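PDB 2ZWS: neutral ceramidase from Pseudomonas aeruginosa, which hydrolyses the N-acyl linkage of ceramides to sphingosine and free fatty acid, and also runs the reverse synthesis, as a zinc-dependent secreted amidohydrolase. Local coordinates for residues 69-74 with 297-302; 76-79 with 85-88; 90-95 with 403-408; 56-61 with 437-442. One frame throughout, in Å; residues are numbered along the deposited sequence.

Contact 1 (69-74 with 297-302); sequences AVHLKV and SRFRFV. With PLM (palmitic acid), chain G.
His71 of helix 68-81 meets Phe299 and Phe301 of strand 295-303, and the three rings form an aromatic cluster. The imidazole arrives edge-first: its CE1 lies 3.6 Å from Phe301 CZ and 3.8 Å from Phe299 CZ, both phenyl carbons sitting at its rim and close to its plane. Neither of these pairs is stacked. The imidazole is tilted only 30° from the Phe299 plane but turned 75° from that of Phe301. With CG anti to the backbone N (chi1 178°), it reaches out to bridge helix and strand axes that stay 13.6 Å apart at their closest. Within the strand the two phenylalanines also touch, Phe299 CZ standing 3.6 Å above the centre of the Phe301 ring.

The aliphatic part is a single methyl. Leu72 CD2 approaches at a slant to reach Phe301 CZ at 3.7 Å, so this one ring carbon touches both helix residues.

Polar partners lie on the other face of the strand, towards helix 471-488. There Arg298 NH1 donates to Ser297 O at 2.9 Å, in the guanidinium plane though above the carbonyl plane, and forms a salt bridge with Asp296. Palmitic acid stands over a face of the same guanidinium, its O2 3.1 Å from Arg298 NH2, while Leu490 O accepts a hydrogen bond from that nitrogen.

The chemistry is thus divided: helix and strand are held by van der Waals contact of aromatic rings and one leucine methyl, and the charge and the fatty acid are kept on the strand's far side.

Contact 2 (76-79 with 85-88); sequences ARLK and VYDE
The Tyr86 ring has Leu78 against it obliquely, CD2 reaching the ring carbon CD1 at 4.2 Å, while Val85 CG1 lies 3.5 Å above one face, displaced toward the rim. The two side chains come closest near the backbones, Leu78 CB to Tyr86 CB at 4.1 Å. Helix 120-138 and Val91 close round the same pair, and the phenol hydroxyl is hydrogen-bonded to Arg55. The other flat group, the Glu88 carboxylate, is met by Lys79: NZ donates to OE2 at 3.1 Å from the syn side, 24° out of the carboxylate plane, making a salt bridge. Lys79 runs extended from CG onward, its CG 3.8 Å from Tyr86 O and its CE 3.9 Å from Asp87 CB. Asp87, an inferred substrate-binding residue, uses OD1 to accept from Asn89 N and to hydrogen-bond a glycerol, probably from the crystallisation liquor.

The turn after helix 68-81 is therefore folded back on the helix by an apolar core at Leu78 and Tyr86 and an outer ionic link. A second Glu88 conformer makes it less certain that the link always holds; in the one described, the Lys79 ammonium would offset part of the carboxylate's negative charge.

Contact 3 (90-95 with 403-408); sequences NVMLAA and LELLGA
Met92 of strand 91-95 reaches across to strand 403-407 and makes every close contact between the two. Its tightly packed part is the thioether. SD lies 4.0 Å from Leu405 CD2 on one hand and 4.0 Å from Gly407 CA on the other, the latter approach being possible because Gly407 has no side chain. Beyond the sulfur the terminal methyl folds along the strand backbone, CE resting 3.8 Å from Gly407 N and 3.9 Å from Leu405 O. The chain is extended through chi1 and chi2 and bends only at chi3 (-64°), the turn that lays CE down on the peptide.

Elsewhere the interface is looser, though just as buried. Ala94 points toward the other strand but its CB stops short of it, and it packs instead on Asn439 of the neighbouring strand 435-439. Gln396 and Phe398 of strand 392-400 flank Met92 as well.

The axes cross at 65° and come within 8.6 Å, a gap spanned by the Met92 side chain, which meets Leu405 and the main chain up to Gly407. The two strands belong to different sheets, one holding 55-61 and 91-95, the other four-stranded, and are joined by side-chain packing rather than backbone hydrogen bonds, as where two beta-sheets pack against each other.

Contact 4 (56-61 with 437-442); sequences LVYVNT and VFNGYA. With FMT (formic acid), chain E.
Tyr58 and Asn439 approach from opposite directions and account for almost all of the surface buried here. The phenol oxygen does the touching: Tyr58 OH is 2.6 Å from Asn439 ND2 as modelled, the amide end coming to the edge of the ring. Amide and ring planes are 49° apart. A chi1 of 170° swings the Tyr58 ring away from its own backbone nitrogen, and Asn439 extends in the same manner, which carries both polar ends into the gap between strands 55-61 and 435-439. Ala242 of strand 238-242 packs against both. Just beyond Asn439, Tyr441 OH is hydrogen-bonded to Glu411, a zinc ligand.

Asn60, two residues on from Tyr58, contributes little area and makes no contact with 437-442. Its ND2 donates to O2 of a formic acid molecule at 2.8 Å, with an N-H...O angle of 140°. It is an inferred substrate-binding residue, and the formic acid probably came from the crystallisation liquor.

The chemistry at the centre of the contact is therefore polar: a hydroxyl and an amide are brought close together at a buried place between two sheets, rather than the apolar side chains that usually fill such an interface.

In the fold
Strand 55-61, helix 68-81 and strand 91-95 form a beta-alpha-beta unit with parallel neighbouring strands, and all four contacts draw on it. Contacts 3 and 4, centres 4 Å apart, pack its strands on the adjacent strands 403-407 and 435-439, joined by a probable hydrogen bond from Asn439 N to Leu406 O, 2.8 Å. Contact 1 joins the helix to strand 295-303 of that same second sheet. Contact 2 returns the chain to strand 91-95, its Glu88 O 3.3 Å from Phe299 CD1 of contact 1. Gln68, an inferred substrate-binding residue, lies about 4 Å from Phe301, side chain to side chain; Asp87 and Asn60, likewise inferred, belong to contacts 2 and 4. Zinc is about 13 Å from the Asn439 side chain.

Contact 1 (69-74 with 297-302)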
loop_
_atom_site.group_PDB
_atom_site.type_symbol
_atom_site.label_atom_id
_atom_site.label_comp_id
_atom_site.label_asym_id
_atom_site.label_seq_id
_atom_site.Cartn_x
_atom_site.Cartn_y
_atom_site.Cartn_z
ATOM N N ALA A 69 10.656 -5.430 7.908
ATOM C CA ALA A 69 11.171 -6.693 7.347
ATOM C C ALA A 69 11.292 -6.705 5.801
ATOM O O ALA A 69 12.248 -7.257 5.222
ATOM C CB ALA A 69 10.291 -7.850 7.828
ATOM N N VAL A 70 10.294 -6.116 5.141
ATOM C CA VAL A 70 10.282 -5.964 3.694
ATOM C C VAL A 70 11.399 -5.009 3.292
ATOM O O VAL A 70 12.166 -5.321 2.388
ATOM C CB VAL A 70 8.886 -5.468 3.237
ATOM C CG1 VAL A 70 8.893 -5.110 1.737
ATOM C CG2 VAL A 70 7.819 -6.544 3.554
ATOM N N HIS A 71 11.467 -3.831 3.920
ATOM C CA HIS A 71 12.514 -2.855 3.599
ATOM C C HIS A 71 13.908 -3.476 3.686
ATOM O O HIS A 71 14.710 -3.376 2.743
ATOM C CB HIS A 71 12.356 -1.680 4.566
ATOM C CG HIS A 71 13.383 -0.613 4.409
ATOM N ND1 HIS A 71 14.292 -0.324 5.404
ATOM C CD2 HIS A 71 13.617 0.278 3.409
ATOM C CE1 HIS A 71 15.060 0.680 5.016
ATOM N NE2 HIS A 71 14.669 1.064 3.813
ATOM N N LEU A 72 14.179 -4.187 4.767
ATOM C CA LEU A 72 15.513 -4.765 4.981
ATOM C C LEU A 72 15.857 -5.808 3.920
ATOM O O LEU A 72 16.977 -5.844 3.446
ATOM C CB LEU A 72 15.612 -5.369 6.400
ATOM C CG LEU A 72 15.533 -4.342 7.538
ATOM C CD1 LEU A 72 15.458 -5.045 8.918
ATOM C CD2 LEU A 72 16.699 -3.344 7.498
ATOM N N LYS A 73 14.890 -6.650 3.567
ATOM C CA LYS A 73 15.144 -7.731 2.622
ATOM C C LYS A 73 15.250 -7.174 1.218
ATOM O O LYS A 73 16.093 -7.619 0.447
ATOM C CB LYS A 73 14.072 -8.822 2.714
ATOM C CG LYS A 73 14.341 -10.042 1.814
ATOM C CD LYS A 73 15.605 -10.830 2.240
ATOM C CE LYS A 73 15.546 -12.255 1.733
ATOM N NZ LYS A 73 14.256 -12.901 2.144
ATOM N N VAL A 74 14.399 -6.202 0.885
ATOM C CA VAL A 74 14.516 -5.571 -0.430
ATOM C C VAL A 74 15.913 -4.941 -0.585
ATOM O O VAL A 74 16.573 -5.102 -1.620
ATOM C CB VAL A 74 13.389 -4.533 -0.671
ATOM C CG1 VAL A 74 13.720 -3.599 -1.854
ATOM C CG2 VAL A 74 12.034 -5.236 -0.902
ATOM N N SER A 297 19.946 12.974 -1.244
ATOM C CA SER A 297 19.144 12.255 -0.262
ATOM C C SER A 297 19.893 12.067 1.042
ATOM O O SER A 297 21.144 12.183 1.099
ATOM C CB SER A 297 18.754 10.886 -0.822
ATOM O OG SER A 297 19.935 10.121 -1.020
ATOM N N ARG A 298 19.121 11.765 2.092
ATOM C CA ARG A 298 19.706 11.333 3.371
ATOM C C ARG A 298 18.816 10.237 3.944
ATOM O O ARG A 298 17.623 10.158 3.622
ATOM C CB ARG A 298 19.797 12.486 4.385
ATOM C CG ARG A 298 20.786 13.581 4.031
ATOM C CD ARG A 298 22.260 13.137 4.086
ATOM N NE ARG A 298 23.125 14.305 3.944
ATOM C CZ ARG A 298 23.365 14.921 2.782
ATOM N NH1 ARG A 298 22.818 14.479 1.655
ATOM N NH2 ARG A 298 24.140 15.994 2.745
ATOM N N PHE A 299 19.422 9.403 4.781
ATOM C CA PHE A 299 18.714 8.302 5.408
ATOM C C PHE A 299 19.396 7.980 6.724
ATOM O O PHE A 299 20.634 7.981 6.801
ATOM C CB PHE A 299 18.773 7.044 4.531
ATOM C CG PHE A 299 18.205 5.819 5.194
ATOM C CD1 PHE A 299 16.885 5.454 4.967
ATOM C CD2 PHE A 299 18.984 5.037 6.055
ATOM C CE1 PHE A 299 16.331 4.361 5.603
ATOM C CE2 PHE A 299 18.439 3.927 6.667
ATOM C CZ PHE A 299 17.124 3.588 6.450
ATOM N N ARG A 300 18.587 7.657 7.728
ATOM C CA ARG A 300 19.089 7.241 9.024
ATOM C C ARG A 300 18.126 6.263 9.674
ATOM O O ARG A 300 16.941 6.561 9.753
ATOM C CB ARG A 300 19.163 8.488 9.933
ATOM C CG ARG A 300 20.470 8.613 10.556
ATOM C CD ARG A 300 20.371 8.960 12.006
ATOM N NE ARG A 300 19.670 10.188 12.346
ATOM C CZ ARG A 300 19.490 10.567 13.610
ATOM N NH1 ARG A 300 19.969 9.804 14.578
ATOM N NH2 ARG A 300 18.856 11.704 13.914
ATOM N N PHE A 301 18.628 5.120 10.157
ATOM C CA PHE A 301 17.900 4.376 11.189
ATOM C C PHE A 301 18.106 5.047 12.545
ATOM O O PHE A 301 19.247 5.285 12.960
ATOM C CB PHE A 301 18.338 2.920 11.273
ATOM C CG PHE A 301 17.761 2.033 10.192
ATOM C CD1 PHE A 301 16.379 1.840 10.088
ATOM C CD2 PHE A 301 18.597 1.329 9.322
ATOM C CE1 PHE A 301 15.838 0.986 9.129
ATOM C CE2 PHE A 301 18.062 0.474 8.315
ATOM C CZ PHE A 301 16.693 0.319 8.213
ATOM N N VAL A 302 17.004 5.334 13.222
ATOM C CA VAL A 302 17.035 6.030 14.530
ATOM C C VAL A 302 16.518 5.123 15.633
ATOM O O VAL A 302 15.418 4.587 15.530
ATOM C CB VAL A 302 16.178 7.321 14.498
ATOM C CG1 VAL A 302 16.308 8.089 15.799
ATOM C CG2 VAL A 302 16.602 8.200 13.328
HETATM C C1 PLM G . 27.168 13.805 2.081
HETATM O O1 PLM G . 26.997 13.295 0.944
HETATM O O2 PLM G . 27.027 15.044 2.223
HETATM C C2 PLM G . 27.544 12.943 3.261
HETATM C C3 PLM G . 26.572 11.771 3.360
HETATM C C4 PLM G . 27.024 10.791 4.435
HETATM C C5 PLM G . 28.182 9.884 4.022
HETATM C C6 PLM G . 28.309 8.760 5.044
HETATM C C7 PLM G . 29.372 9.073 6.091
HETATM C C8 PLM G . 28.769 9.430 7.444
HETATM C C9 PLM G . 29.853 9.520 8.515
HETATM C CA PLM G . 29.807 10.844 9.270
HETATM C CB PLM G . 28.986 10.724 10.552
HETATM C CC PLM G . 28.027 11.902 10.673
HETATM C CD PLM G . 28.253 12.678 11.966
HETATM C CE PLM G . 27.646 14.076 11.904
HETATM C CF PLM G . 26.207 14.094 12.415
HETATM C CG PLM G . 26.143 14.198 13.935
#

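Contact 2 (76-79 with 85-88)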
loop_
_atom_site.group_PDB
_atom_site.type_symbol
_atom_site.label_atom_id
_atom_site.label_comp_id
_atom_site.label_asym_id
_atom_site.label_seq_id
_atom_site.Cartn_x
_atom_site.Cartn_y
_atom_site.Cartn_z
ATOM N N ALA A 76 18.746 -5.728 0.913
ATOM C CA ALA A 76 19.748 -6.776 0.764
ATOM C C ALA A 76 19.751 -7.339 -0.652
ATOM O O ALA A 76 20.818 -7.555 -1.233
ATOM C CB ALA A 76 19.497 -7.894 1.786
ATOM N N ARG A 77 18.553 -7.596 -1.196
ATOM C CA ARG A 77 18.425 -8.141 -2.552
ATOM C C ARG A 77 18.994 -7.192 -3.588
ATOM O O ARG A 77 19.665 -7.625 -4.539
ATOM C CB ARG A 77 16.959 -8.414 -2.893
ATOM C CG ARG A 77 16.368 -9.600 -2.156
ATOM C CD ARG A 77 16.938 -10.921 -2.683
ATOM N NE ARG A 77 16.058 -12.038 -2.356
ATOM C CZ ARG A 77 15.928 -12.575 -1.148
ATOM N NH1 ARG A 77 16.618 -12.103 -0.113
ATOM N NH2 ARG A 77 15.098 -13.596 -0.967
ATOM N N LEU A 78 18.716 -5.903 -3.419
ATOM C CA LEU A 78 19.241 -4.900 -4.356
ATOM C C LEU A 78 20.764 -4.832 -4.311
ATOM O O LEU A 78 21.425 -4.690 -5.354
ATOM C CB LEU A 78 18.624 -3.519 -4.110
ATOM C CG LEU A 78 17.135 -3.414 -4.474
ATOM C CD1 LEU A 78 16.602 -2.102 -3.905
ATOM C CD2 LEU A 78 16.888 -3.587 -6.003
ATOM N N LYS A 79 21.315 -4.936 -3.108
ATOM C CA LYS A 79 22.772 -4.879 -2.918
ATOM C C LYS A 79 23.456 -6.108 -3.482
ATOM O O LYS A 79 24.582 -6.005 -3.996
ATOM C CB LYS A 79 23.117 -4.701 -1.446
ATOM C CG LYS A 79 22.770 -3.334 -0.887
ATOM C CD LYS A 79 22.975 -3.318 0.631
ATOM C CE LYS A 79 22.463 -2.037 1.260
ATOM N NZ LYS A 79 22.588 -2.072 2.757
ATOM N N VAL A 85 24.863 0.356 -6.713
ATOM C CA VAL A 85 23.830 1.136 -7.386
ATOM C C VAL A 85 22.797 1.668 -6.394
ATOM O O VAL A 85 22.443 2.861 -6.417
ATOM C CB VAL A 85 23.121 0.304 -8.467
ATOM C CG1 VAL A 85 22.063 1.130 -9.158
ATOM C CG2 VAL A 85 24.138 -0.245 -9.527
ATOM N N TYR A 86 22.313 0.765 -5.545
ATOM C CA TYR A 86 21.250 1.087 -4.586
ATOM C C TYR A 86 21.693 0.794 -3.179
ATOM O O TYR A 86 22.407 -0.171 -2.936
ATOM C CB TYR A 86 19.994 0.262 -4.866
ATOM C CG TYR A 86 19.410 0.486 -6.238
ATOM C CD1 TYR A 86 19.447 -0.525 -7.208
ATOM C CD2 TYR A 86 18.830 1.701 -6.571
ATOM C CE1 TYR A 86 18.916 -0.316 -8.467
ATOM C CE2 TYR A 86 18.292 1.922 -7.832
ATOM C CZ TYR A 86 18.332 0.905 -8.771
ATOM O OH TYR A 86 17.817 1.106 -10.042
ATOM N N ASP A 87 21.239 1.633 -2.255
ATOM C CA ASP A 87 21.297 1.304 -0.842
ATOM C C ASP A 87 20.232 2.094 -0.057
ATOM O O ASP A 87 19.311 2.680 -0.628
ATOM C CB ASP A 87 22.710 1.505 -0.275
ATOM C CG ASP A 87 23.182 2.954 -0.327
ATOM O OD1 ASP A 87 22.357 3.891 -0.446
ATOM O OD2 ASP A 87 24.410 3.159 -0.206
ATOM N N GLU A 88 20.329 2.077 1.265
ATOM C CA GLU A 88 19.304 2.742 2.063
ATOM C C GLU A 88 19.179 4.226 1.749
ATOM O O GLU A 88 18.106 4.808 1.950
ATOM C CB GLU A 88 19.554 2.558 3.557
ATOM C CG GLU A 88 20.985 2.794 4.015
ATOM C CD GLU A 88 21.769 1.498 4.117
ATOM O OE1 GLU A 88 21.891 0.948 5.240
ATOM O OE2 GLU A 88 22.234 1.007 3.077
#

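Contact 3 (90-95 with 403-408)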
loop_
_atom_site.group_PDB
_atom_site.type_symbol
_atom_site.label_atom_id
_atom_site.label_comp_id
_atom_site.label_asym_id
_atom_site.label_seq_id
_atom_site.Cartn_x
_atom_site.Cartn_y
_atom_site.Cartn_z
ATOM N N ASN A 90 19.193 5.739 -1.189
ATOM C CA ASN A 90 18.532 6.170 -2.430
ATOM C C ASN A 90 17.348 5.318 -2.858
ATOM O O ASN A 90 16.922 5.388 -4.019
ATOM C CB ASN A 90 19.537 6.332 -3.577
ATOM C CG ASN A 90 20.037 5.014 -4.094
ATOM O OD1 ASN A 90 19.994 4.006 -3.384
ATOM N ND2 ASN A 90 20.566 5.015 -5.322
ATOM N N VAL A 91 16.783 4.559 -1.909
ATOM C CA VAL A 91 15.617 3.728 -2.215
ATOM C C VAL A 91 14.533 4.071 -1.192
ATOM O O VAL A 91 14.771 3.915 0.027
ATOM C CB VAL A 91 15.969 2.193 -2.132
ATOM C CG1 VAL A 91 14.692 1.367 -2.302
ATOM C CG2 VAL A 91 17.061 1.771 -3.142
ATOM N N MET A 92 13.360 4.509 -1.668
ATOM C CA MET A 92 12.228 4.796 -0.769
ATOM C C MET A 92 11.079 3.880 -1.131
ATOM O O MET A 92 10.681 3.820 -2.279
ATOM C CB MET A 92 11.770 6.267 -0.885
ATOM C CG MET A 92 10.675 6.638 0.098
ATOM S SD MET A 92 10.162 8.369 -0.019
ATOM C CE MET A 92 11.678 9.221 0.465
ATOM N N LEU A 93 10.538 3.197 -0.120
ATOM C CA LEU A 93 9.402 2.292 -0.328
ATOM C C LEU A 93 8.219 2.839 0.434
ATOM O O LEU A 93 8.366 3.164 1.602
ATOM C CB LEU A 93 9.740 0.890 0.209
ATOM C CG LEU A 93 11.021 0.214 -0.277
ATOM C CD1 LEU A 93 11.121 -1.177 0.352
ATOM C CD2 LEU A 93 11.099 0.101 -1.807
ATOM N N ALA A 94 7.068 2.991 -0.206
ATOM C CA ALA A 94 5.886 3.521 0.461
ATOM C C ALA A 94 4.678 2.680 0.099
ATOM O O ALA A 94 4.718 1.879 -0.842
ATOM C CB ALA A 94 5.691 4.951 0.072
ATOM N N ALA A 95 3.614 2.818 0.877
ATOM C CA ALA A 95 2.407 2.025 0.659
ATOM C C ALA A 95 1.168 2.916 0.535
ATOM O O ALA A 95 1.104 4.017 1.123
ATOM C CB ALA A 95 2.229 1.106 1.847
ATOM N N LEU A 403 12.138 20.271 -5.027
ATOM C CA LEU A 403 11.235 19.445 -4.208
ATOM C C LEU A 403 11.991 18.672 -3.158
ATOM O O LEU A 403 13.093 18.196 -3.408
ATOM C CB LEU A 403 10.541 18.387 -5.057
ATOM C CG LEU A 403 9.861 18.848 -6.325
ATOM C CD1 LEU A 403 9.172 17.636 -6.970
ATOM C CD2 LEU A 403 8.866 19.958 -6.032
ATOM N N GLU A 404 11.384 18.541 -1.985
ATOM C CA GLU A 404 11.876 17.551 -1.024
ATOM C C GLU A 404 10.750 16.614 -0.695
ATOM O O GLU A 404 9.623 17.048 -0.486
ATOM C CB GLU A 404 12.413 18.177 0.257
ATOM C CG GLU A 404 13.843 18.622 0.140
ATOM C CD GLU A 404 14.405 19.210 1.438
ATOM O OE1 GLU A 404 13.630 19.776 2.259
ATOM O OE2 GLU A 404 15.638 19.122 1.611
ATOM N N LEU A 405 11.078 15.326 -0.672
ATOM C CA LEU A 405 10.108 14.276 -0.441
ATOM C C LEU A 405 10.555 13.569 0.837
ATOM O O LEU A 405 11.679 13.082 0.938
ATOM C CB LEU A 405 10.119 13.329 -1.645
ATOM C CG LEU A 405 9.300 12.046 -1.540
ATOM C CD1 LEU A 405 7.799 12.327 -1.315
ATOM C CD2 LEU A 405 9.506 11.166 -2.759
ATOM N N LEU A 406 9.687 13.553 1.837
ATOM C CA LEU A 406 10.002 12.905 3.102
ATOM C C LEU A 406 9.323 11.560 3.187
ATOM O O LEU A 406 8.141 11.436 2.849
ATOM C CB LEU A 406 9.497 13.735 4.278
ATOM C CG LEU A 406 10.190 15.037 4.710
ATOM C CD1 LEU A 406 10.637 15.935 3.597
ATOM C CD2 LEU A 406 9.274 15.819 5.687
ATOM N N GLY A 407 10.072 10.549 3.643
ATOM C CA GLY A 407 9.495 9.226 3.834
ATOM C C GLY A 407 9.424 8.987 5.340
ATOM O O GLY A 407 10.470 8.906 6.009
ATOM N N ALA A 408 8.204 8.887 5.873
ATOM C CA ALA A 408 7.979 8.725 7.305
ATOM C C ALA A 408 7.283 7.396 7.606
ATOM O O ALA A 408 6.271 7.083 6.962
ATOM C CB ALA A 408 7.170 9.897 7.817
#

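Contact 4 (56-61 with 437-442)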
loop_
_atom_site.group_PDB
_atom_site.type_symbol
_atom_site.label_atom_id
_atom_site.label_comp_id
_atom_site.label_asym_id
_atom_site.label_seq_id
_atom_site.Cartn_x
_atom_site.Cartn_y
_atom_site.Cartn_z
ATOM N N LEU A 56 17.969 8.078 -7.790
ATOM C CA LEU A 56 17.032 7.773 -6.731
ATOM C C LEU A 56 16.005 6.793 -7.267
ATOM O O LEU A 56 15.709 6.793 -8.462
ATOM C CB LEU A 56 16.295 9.052 -6.311
ATOM C CG LEU A 56 17.169 10.194 -5.759
ATOM C CD1 LEU A 56 16.285 11.402 -5.567
ATOM C CD2 LEU A 56 17.849 9.829 -4.460
ATOM N N VAL A 57 15.446 5.975 -6.382
ATOM C CA VAL A 57 14.263 5.203 -6.764
ATOM C C VAL A 57 13.196 5.301 -5.661
ATOM O O VAL A 57 13.473 5.137 -4.458
ATOM C CB VAL A 57 14.608 3.731 -7.184
ATOM C CG1 VAL A 57 15.274 2.955 -6.054
ATOM C CG2 VAL A 57 13.364 3.013 -7.709
ATOM N N TYR A 58 11.976 5.594 -6.109
ATOM C CA TYR A 58 10.798 5.643 -5.260
ATOM C C TYR A 58 9.831 4.549 -5.722
ATOM O O TYR A 58 9.585 4.406 -6.923
ATOM C CB TYR A 58 10.124 7.027 -5.391
ATOM C CG TYR A 58 8.774 7.107 -4.754
ATOM C CD1 TYR A 58 7.609 6.843 -5.486
ATOM C CD2 TYR A 58 8.664 7.431 -3.410
ATOM C CE1 TYR A 58 6.353 6.892 -4.896
ATOM C CE2 TYR A 58 7.405 7.511 -2.790
ATOM C CZ TYR A 58 6.263 7.229 -3.540
ATOM O OH TYR A 58 5.030 7.298 -2.929
ATOM N N VAL A 59 9.391 3.713 -4.778
ATOM C CA VAL A 59 8.443 2.649 -5.102
ATOM C C VAL A 59 7.190 2.810 -4.259
ATOM O O VAL A 59 7.282 2.901 -3.024
ATOM C CB VAL A 59 9.055 1.201 -4.883
ATOM C CG1 VAL A 59 8.087 0.142 -5.349
ATOM C CG2 VAL A 59 10.423 1.033 -5.598
ATOM N N ASN A 60 6.028 2.901 -4.908
ATOM C CA ASN A 60 4.782 2.897 -4.149
ATOM C C ASN A 60 4.083 1.542 -4.338
ATOM O O ASN A 60 4.055 1.003 -5.448
ATOM C CB ASN A 60 3.838 4.047 -4.571
ATOM C CG ASN A 60 2.748 4.321 -3.548
ATOM O OD1 ASN A 60 3.003 4.462 -2.345
ATOM N ND2 ASN A 60 1.544 4.455 -4.040
ATOM N N THR A 61 3.600 0.963 -3.239
ATOM C CA THR A 61 3.081 -0.395 -3.241
ATOM C C THR A 61 1.605 -0.453 -2.814
ATOM O O THR A 61 1.161 0.273 -1.887
ATOM C CB THR A 61 3.912 -1.302 -2.277
ATOM O OG1 THR A 61 3.789 -0.817 -0.919
ATOM C CG2 THR A 61 5.413 -1.368 -2.726
ATOM N N VAL A 437 6.971 17.530 0.235
ATOM C CA VAL A 437 5.905 16.532 0.185
ATOM C C VAL A 437 6.147 15.512 1.305
ATOM O O VAL A 437 7.243 14.960 1.410
ATOM C CB VAL A 437 5.885 15.795 -1.160
ATOM C CG1 VAL A 437 4.840 14.690 -1.122
ATOM C CG2 VAL A 437 5.557 16.767 -2.277
ATOM N N PHE A 438 5.136 15.289 2.138
ATOM C CA PHE A 438 5.273 14.378 3.257
ATOM C C PHE A 438 4.638 13.044 2.886
ATOM O O PHE A 438 3.438 12.987 2.732
ATOM C CB PHE A 438 4.573 14.987 4.473
ATOM C CG PHE A 438 4.741 14.192 5.724
ATOM C CD1 PHE A 438 5.743 14.493 6.633
ATOM C CD2 PHE A 438 3.894 13.115 5.993
ATOM C CE1 PHE A 438 5.906 13.736 7.806
ATOM C CE2 PHE A 438 4.038 12.363 7.168
ATOM C CZ PHE A 438 5.057 12.671 8.069
ATOM N N ASN A 439 5.433 11.997 2.701
ATOM C CA ASN A 439 4.890 10.680 2.370
ATOM C C ASN A 439 4.952 9.769 3.590
ATOM O O ASN A 439 6.018 9.269 3.919
ATOM C CB ASN A 439 5.697 10.099 1.185
ATOM C CG ASN A 439 5.001 8.924 0.491
ATOM O OD1 ASN A 439 4.268 8.118 1.116
ATOM N ND2 ASN A 439 5.242 8.810 -0.797
ATOM N N GLY A 440 3.825 9.596 4.287
ATOM C CA GLY A 440 3.686 8.631 5.399
ATOM C C GLY A 440 3.692 7.208 4.848
ATOM O O GLY A 440 3.738 7.006 3.621
ATOM N N TYR A 441 3.633 6.222 5.739
ATOM C CA TYR A 441 3.603 4.803 5.345
ATOM C C TYR A 441 4.841 4.406 4.532
ATOM O O TYR A 441 4.748 3.572 3.630
ATOM C CB TYR A 441 2.351 4.459 4.524
ATOM C CG TYR A 441 1.064 4.944 5.152
ATOM C CD1 TYR A 441 0.379 4.150 6.070
ATOM C CD2 TYR A 441 0.549 6.209 4.851
ATOM C CE1 TYR A 441 -0.824 4.603 6.671
ATOM C CE2 TYR A 441 -0.628 6.681 5.436
ATOM C CZ TYR A 441 -1.302 5.879 6.353
ATOM O OH TYR A 441 -2.443 6.380 6.909
ATOM N N ALA A 442 5.997 4.980 4.865
ATOM C CA ALA A 442 7.230 4.679 4.099
ATOM C C ALA A 442 8.293 3.947 4.928
ATOM O O ALA A 442 8.583 4.347 6.078
ATOM C CB ALA A 442 7.838 5.962 3.515
HETATM C C FMT E . -1.147 3.496 -6.405
HETATM O O1 FMT E . -2.039 2.584 -6.391
HETATM O O2 FMT E . 0.115 3.439 -6.264
#